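Local coordinates for protein nicotinate phosphoribosyltransferase (PDB 2IM5) that probably catalyses the ATP-dependent joining of nicotinate to 5-phospho-alpha-D-ribose 1-diphosphate, giving nicotinate beta-D-ribonucleotide on the way to NAD(+), at residues A[235-240]-A[266-271]; A[334-337]-A[341-344]. One frame throughout, in Å; residues are numbered along the deposited sequence.

Contact 1: A[235-240]-A[266-271]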
ATOM      1  N   ASP A 235       6.524  -5.914 -16.888  1.00 17.32           N
ATOM      2  CA  ASP A 235       6.627  -4.462 -16.937  1.00 17.05           C
ATOM      3  C   ASP A 235       7.372  -3.927 -15.719  1.00 17.09           C
ATOM      4  O   ASP A 235       8.139  -2.971 -15.826  1.00 16.73           O
ATOM      5  CB  ASP A 235       5.232  -3.822 -17.039  1.00 18.21           C
ATOM      6  CG  ASP A 235       4.603  -4.021 -18.417  1.00 20.80           C
ATOM      7  OD1 ASP A 235       5.325  -4.458 -19.340  1.00 22.55           O
ATOM      8  OD2 ASP A 235       3.398  -3.737 -18.592  1.00 18.99           O
ATOM      9  N   TRP A 236       7.159  -4.547 -14.560  1.00 16.49           N
ATOM     10  CA  TRP A 236       7.842  -4.106 -13.349  1.00 15.24           C
ATOM     11  C   TRP A 236       9.352  -4.314 -13.508  1.00 15.50           C
ATOM     12  O   TRP A 236      10.166  -3.487 -13.073  1.00 14.17           O
ATOM     13  CB  TRP A 236       7.322  -4.885 -12.138  1.00 15.22           C
ATOM     14  CG  TRP A 236       7.765  -4.323 -10.818  1.00 15.58           C
ATOM     15  CD1 TRP A 236       8.737  -4.818 -10.005  1.00 16.77           C
ATOM     16  CD2 TRP A 236       7.231  -3.170 -10.149  1.00 16.71           C
ATOM     17  NE1 TRP A 236       8.846  -4.050  -8.866  1.00 17.17           N
ATOM     18  CE2 TRP A 236       7.931  -3.032  -8.929  1.00 16.21           C
ATOM     19  CE3 TRP A 236       6.229  -2.241 -10.463  1.00 16.73           C
ATOM     20  CZ2 TRP A 236       7.662  -2.006  -8.020  1.00 16.72           C
ATOM     21  CZ3 TRP A 236       5.958  -1.217  -9.556  1.00 17.63           C
ATOM     22  CH2 TRP A 236       6.671  -1.109  -8.349  1.00 16.46           C
ATOM     23  N   ILE A 237       9.722  -5.423 -14.134  1.00 14.61           N
ATOM     24  CA  ILE A 237      11.126  -5.733 -14.369  1.00 15.72           C
ATOM     25  C   ILE A 237      11.708  -4.737 -15.370  1.00 16.15           C
ATOM     26  O   ILE A 237      12.856  -4.295 -15.236  1.00 16.01           O
ATOM     27  CB  ILE A 237      11.285  -7.162 -14.919  1.00 17.03           C
ATOM     28  CG1 ILE A 237      10.888  -8.169 -13.835  1.00 17.35           C
ATOM     29  CG2 ILE A 237      12.723  -7.394 -15.388  1.00 15.66           C
ATOM     30  CD1 ILE A 237      10.676  -9.571 -14.361  1.00 16.75           C
ATOM     31  N   ASN A 238      10.917  -4.378 -16.378  1.00 15.07           N
ATOM     32  CA  ASN A 238      11.381  -3.406 -17.365  1.00 15.72           C
ATOM     33  C   ASN A 238      11.692  -2.090 -16.668  1.00 16.86           C
ATOM     34  O   ASN A 238      12.670  -1.419 -16.986  1.00 19.84           O
ATOM     35  CB  ASN A 238      10.313  -3.173 -18.435  1.00 13.84           C
ATOM     36  CG  ASN A 238      10.669  -2.031 -19.390  1.00 16.73           C
ATOM     37  OD1 ASN A 238      10.574  -0.847 -19.043  1.00 14.24           O
ATOM     38  ND2 ASN A 238      11.092  -2.388 -20.599  1.00 14.98           N
ATOM     39  N   VAL A 239      10.860  -1.727 -15.701  1.00 15.99           N
ATOM     40  CA  VAL A 239      11.057  -0.478 -14.993  1.00 15.24           C
ATOM     41  C   VAL A 239      12.190  -0.509 -13.968  1.00 16.60           C
ATOM     42  O   VAL A 239      13.017   0.402 -13.930  1.00 15.17           O
ATOM     43  CB  VAL A 239       9.748  -0.045 -14.274  1.00 15.49           C
ATOM     44  CG1 VAL A 239       9.974   1.240 -13.477  1.00 13.09           C
ATOM     45  CG2 VAL A 239       8.626   0.146 -15.299  1.00  9.93           C
ATOM     46  N   TYR A 240      12.249  -1.560 -13.156  1.00 16.89           N
ATOM     47  CA  TYR A 240      13.245  -1.611 -12.093  1.00 17.85           C
ATOM     48  C   TYR A 240      14.396  -2.590 -12.218  1.00 20.35           C
ATOM     49  O   TYR A 240      15.211  -2.700 -11.307  1.00 18.91           O
ATOM     50  CB  TYR A 240      12.519  -1.790 -10.751  1.00 16.04           C
ATOM     51  CG  TYR A 240      11.683  -0.571 -10.409  1.00 13.49           C
ATOM     52  CD1 TYR A 240      12.289   0.657 -10.160  1.00 10.82           C
ATOM     53  CD2 TYR A 240      10.288  -0.627 -10.406  1.00 11.11           C
ATOM     54  CE1 TYR A 240      11.535   1.795  -9.922  1.00  8.91           C
ATOM     55  CE2 TYR A 240       9.525   0.513 -10.167  1.00  9.38           C
ATOM     56  CZ  TYR A 240      10.161   1.718  -9.927  1.00  6.86           C
ATOM     57  OH  TYR A 240       9.436   2.854  -9.687  1.00 10.98           O
ATOM     58  N   ALA A 266       9.715 -16.824 -10.985  1.00 16.19           N
ATOM     59  CA  ALA A 266       9.917 -17.449  -9.688  1.00 19.08           C
ATOM     60  C   ALA A 266      11.396 -17.348  -9.295  1.00 19.63           C
ATOM     61  O   ALA A 266      11.725 -17.122  -8.135  1.00 21.43           O
ATOM     62  CB  ALA A 266       9.483 -18.910  -9.730  1.00 18.43           C
ATOM     63  N   MET A 267      12.281 -17.507 -10.274  1.00 19.46           N
ATOM     64  CA  MET A 267      13.719 -17.438 -10.020  1.00 21.14           C
ATOM     65  C   MET A 267      14.216 -16.014  -9.807  1.00 21.79           C
ATOM     66  O   MET A 267      15.068 -15.766  -8.952  1.00 21.21           O
ATOM     67  CB  MET A 267      14.496 -18.061 -11.181  1.00 19.97           C
ATOM     68  CG  MET A 267      14.328 -19.574 -11.321  1.00 23.20           C
ATOM     69  SD  MET A 267      15.229 -20.166 -12.751  1.00 21.75           S
ATOM     70  CE  MET A 267      14.200 -19.658 -13.982  1.00 27.50           C
ATOM     71  N   LEU A 268      13.674 -15.077 -10.580  1.00 21.10           N
ATOM     72  CA  LEU A 268      14.082 -13.679 -10.488  1.00 21.89           C
ATOM     73  C   LEU A 268      13.576 -12.924  -9.252  1.00 22.94           C
ATOM     74  O   LEU A 268      14.350 -12.232  -8.589  1.00 22.92           O
ATOM     75  CB  LEU A 268      13.652 -12.939 -11.757  1.00 22.97           C
ATOM     76  CG  LEU A 268      13.944 -11.443 -11.860  1.00 24.93           C
ATOM     77  CD1 LEU A 268      15.416 -11.168 -11.606  1.00 24.20           C
ATOM     78  CD2 LEU A 268      13.553 -10.966 -13.250  1.00 25.96           C
ATOM     79  N   PHE A 269      12.283 -13.025  -8.951  1.00 23.16           N
ATOM     80  CA  PHE A 269      11.739 -12.344  -7.775  1.00 22.43           C
ATOM     81  C   PHE A 269      12.255 -13.044  -6.526  1.00 21.63           C
ATOM     82  O   PHE A 269      12.318 -14.274  -6.473  1.00 20.57           O
ATOM     83  CB  PHE A 269      10.215 -12.359  -7.817  1.00 23.21           C
ATOM     84  CG  PHE A 269       9.640 -11.392  -8.809  1.00 25.66           C
ATOM     85  CD1 PHE A 269       9.347 -10.088  -8.433  1.00 28.13           C
ATOM     86  CD2 PHE A 269       9.449 -11.764 -10.136  1.00 25.13           C
ATOM     87  CE1 PHE A 269       8.871  -9.157  -9.372  1.00 30.03           C
ATOM     88  CE2 PHE A 269       8.979 -10.850 -11.079  1.00 27.09           C
ATOM     89  CZ  PHE A 269       8.688  -9.541 -10.699  1.00 28.21           C
ATOM     90  N   THR A 270      12.636 -12.259  -5.527  1.00 21.73           N
ATOM     91  CA  THR A 270      13.172 -12.821  -4.288  1.00 21.46           C
ATOM     92  C   THR A 270      12.095 -13.126  -3.273  1.00 19.98           C
ATOM     93  O   THR A 270      12.320 -13.896  -2.347  1.00 19.67           O
ATOM     94  CB  THR A 270      14.164 -11.860  -3.608  1.00 21.40           C
ATOM     95  OG1 THR A 270      13.499 -10.625  -3.316  1.00 23.77           O
ATOM     96  CG2 THR A 270      15.361 -11.592  -4.507  1.00 22.41           C
ATOM     97  N   SER A 271      10.922 -12.532  -3.443  1.00 20.07           N
ATOM     98  CA  SER A 271       9.867 -12.763  -2.476  1.00 21.35           C
ATOM     99  C   SER A 271       8.439 -12.557  -2.956  1.00 21.99           C
ATOM    100  O   SER A 271       8.185 -11.933  -3.991  1.00 22.87           O
ATOM    101  CB  SER A 271      10.121 -11.878  -1.254  1.00 21.65           C
ATOM    102  OG  SER A 271      10.308 -10.535  -1.664  1.00 22.40           O
TER
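I237 meets L268 and F269 in a small apolar contact between two helix C-terminal ends of the alpha/beta-barrel-like domain, where helices 228-240 and 263-268 each lead toward a neighbouring strand of the parallel sheet, 246-248 and 271-274. The backbones stay well apart, 9.3 Å between the CA atoms of I237 and L268, and side chains alone bridge the gap without any hydrogen bond. I237 contributes the most buried surface. Its CG1 branch lies anti to the carbonyl carbon (chi1 -67°), and the chain is extended beyond it (chi2 166°), which carries CD1 across to both partners. F269, the first residue to leave the helical conformation, has a CB that points past helix 228-240, yet its ring reaches back far enough for CE2 to lie 3.9 Å from I237 CD1. The isoleucine tip approaches that ring obliquely, with CG1 following at 4.1 Å from F269 CZ. W236 adds a looser touch: its CD1 sits near the plane of the phenyl ring, at the edge, 4.4 Å from F269 CE1. The indole is itself fixed by a hydrogen bond from NE1 to L244 O and by an edge-to-face pairing with W215, while K300 NZ binds the carbonyls of A266 and F269. On the more exposed side, I237 and L268 come tip to tip, with CD1 and CD2 a tight 3.4 Å apart.

Contact 2: A[334-337]-A[341-344]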
ATOM      1  N   LEU A 334       0.221  -0.454  14.936  1.00 24.03           N
ATOM      2  CA  LEU A 334       1.275   0.440  15.394  1.00 23.42           C
ATOM      3  C   LEU A 334       0.899   1.915  15.309  1.00 23.50           C
ATOM      4  O   LEU A 334       1.149   2.675  16.237  1.00 25.48           O
ATOM      5  CB  LEU A 334       2.557   0.212  14.574  1.00 22.70           C
ATOM      6  CG  LEU A 334       3.238  -1.162  14.633  1.00 22.13           C
ATOM      7  CD1 LEU A 334       4.446  -1.190  13.714  1.00 18.34           C
ATOM      8  CD2 LEU A 334       3.664  -1.454  16.066  1.00 24.24           C
ATOM      9  N   THR A 335       0.286   2.317  14.200  1.00 22.52           N
ATOM     10  CA  THR A 335      -0.049   3.725  13.990  1.00 22.87           C
ATOM     11  C   THR A 335      -1.402   4.199  14.507  1.00 22.47           C
ATOM     12  O   THR A 335      -1.693   5.392  14.478  1.00 21.12           O
ATOM     13  CB  THR A 335       0.032   4.071  12.500  1.00 22.24           C
ATOM     14  OG1 THR A 335      -0.988   3.347  11.803  1.00 22.24           O
ATOM     15  CG2 THR A 335       1.403   3.679  11.934  1.00 22.88           C
ATOM     16  N   ASN A 336      -2.240   3.275  14.954  1.00 22.51           N
ATOM     17  CA  ASN A 336      -3.534   3.668  15.481  1.00 24.39           C
ATOM     18  C   ASN A 336      -3.941   2.728  16.607  1.00 24.99           C
ATOM     19  O   ASN A 336      -4.822   1.886  16.443  1.00 24.78           O
ATOM     20  CB  ASN A 336      -4.599   3.662  14.383  1.00 22.68           C
ATOM     21  CG  ASN A 336      -5.794   4.521  14.739  1.00 24.33           C
ATOM     22  OD1 ASN A 336      -6.143   4.655  15.919  1.00 23.57           O
ATOM     23  ND2 ASN A 336      -6.438   5.099  13.727  1.00 20.20           N
ATOM     24  N   ASP A 337      -3.270   2.881  17.742  1.00 26.29           N
ATOM     25  CA  ASP A 337      -3.518   2.076  18.938  1.00 29.87           C
ATOM     26  C   ASP A 337      -3.265   3.045  20.098  1.00 30.22           C
ATOM     27  O   ASP A 337      -2.402   2.827  20.953  1.00 31.85           O
ATOM     28  CB  ASP A 337      -2.536   0.898  18.966  1.00 31.46           C
ATOM     29  CG  ASP A 337      -2.713   0.010  20.181  1.00 35.43           C
ATOM     30  OD1 ASP A 337      -3.827  -0.009  20.757  1.00 36.46           O
ATOM     31  OD2 ASP A 337      -1.737  -0.685  20.549  1.00 37.16           O
ATOM     32  N   GLY A 341     -10.551   3.413  23.761  1.00 38.41           N
ATOM     33  CA  GLY A 341     -11.594   2.852  22.922  1.00 39.92           C
ATOM     34  C   GLY A 341     -11.553   3.356  21.489  1.00 40.47           C
ATOM     35  O   GLY A 341     -12.401   2.990  20.677  1.00 41.81           O
ATOM     36  N   VAL A 342     -10.572   4.199  21.173  1.00 40.26           N
ATOM     37  CA  VAL A 342     -10.442   4.735  19.824  1.00 39.83           C
ATOM     38  C   VAL A 342     -10.131   3.610  18.851  1.00 39.83           C
ATOM     39  O   VAL A 342      -9.169   2.865  19.037  1.00 39.39           O
ATOM     40  CB  VAL A 342      -9.317   5.783  19.734  1.00 40.26           C
ATOM     41  CG1 VAL A 342      -9.185   6.273  18.298  1.00 38.51           C
ATOM     42  CG2 VAL A 342      -9.610   6.946  20.674  1.00 40.01           C
ATOM     43  N   GLU A 343     -10.946   3.491  17.810  1.00 39.57           N
ATOM     44  CA  GLU A 343     -10.760   2.446  16.814  1.00 40.07           C
ATOM     45  C   GLU A 343     -10.442   3.015  15.434  1.00 37.76           C
ATOM     46  O   GLU A 343     -10.935   4.076  15.059  1.00 36.93           O
ATOM     47  CB  GLU A 343     -12.009   1.571  16.738  1.00 43.22           C
ATOM     48  CG  GLU A 343     -13.287   2.311  16.338  1.00 50.44           C
ATOM     49  CD  GLU A 343     -13.687   3.407  17.323  1.00 53.41           C
ATOM     50  OE1 GLU A 343     -13.106   4.514  17.266  1.00 55.73           O
ATOM     51  OE2 GLU A 343     -14.583   3.157  18.161  1.00 55.84           O
ATOM     52  N   PRO A 344      -9.598   2.314  14.665  1.00 35.64           N
ATOM     53  CA  PRO A 344      -9.208   2.744  13.319  1.00 34.12           C
ATOM     54  C   PRO A 344     -10.402   2.792  12.375  1.00 32.14           C
ATOM     55  O   PRO A 344     -11.346   2.016  12.523  1.00 31.01           O
ATOM     56  CB  PRO A 344      -8.204   1.676  12.890  1.00 34.62           C
ATOM     57  CG  PRO A 344      -7.622   1.209  14.196  1.00 36.18           C
ATOM     58  CD  PRO A 344      -8.844   1.117  15.068  1.00 35.74           C
TER
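The loop that follows helix 332-335 folds back on itself before strand 347-355 begins, and N336 and P344 close it from the two ends. N336 is the first residue to depart from helical geometry, and its CA lies 6.1 Å from that of P344. With CG anti to the backbone N (chi1 -159°), its side chain extends toward 341-344 and runs obliquely across that of P344. P344 CG touches both the backbone and the side chain of the asparagine, 3.7 Å from N336 O and 3.8 Å from N336 CG. The amide nitrogen N336 ND2 sits nearer the backbone side of the ring, 3.7 Å from P344 CA. No hydrogen bond spans the two segments; ND2 instead donates to R169 O and Y132 OH, and this pair of bonds holds the amide's rotation. N336 OD1 is left buried without a polar partner, 4.2 Å from V342 CG1, and the N336 and V342 side chains cross at about a right angle. Y132 OH also binds E343 O, tying both arms of the loop to helix 120-134. F171 packs against N336 and V342, just before helix 173-186, while D337 forms a salt bridge with K151 on helix 141-157.

Overall arrangement
Both contacts fall within the NAPRTase family region and adjoin the same parallel sheet, but on opposite sides of the chain's centre, with the centre of each about 18 Å from it. Their centres are 35 Å apart and their nearest atoms about 19 Å, so neither touches the other. Along the chain they come in series. Contact 1 joins two helices at the 246-248 border of the sheet, whereas contact 2 closes a loop on the way from strand 325-330 of this sheet to strand 347-355 of the antiparallel one. H213, the predicted autophosphorylation site, is unmodified here; it begins helix 213-223, which borders contact 1 through W215 and H219, next to D235.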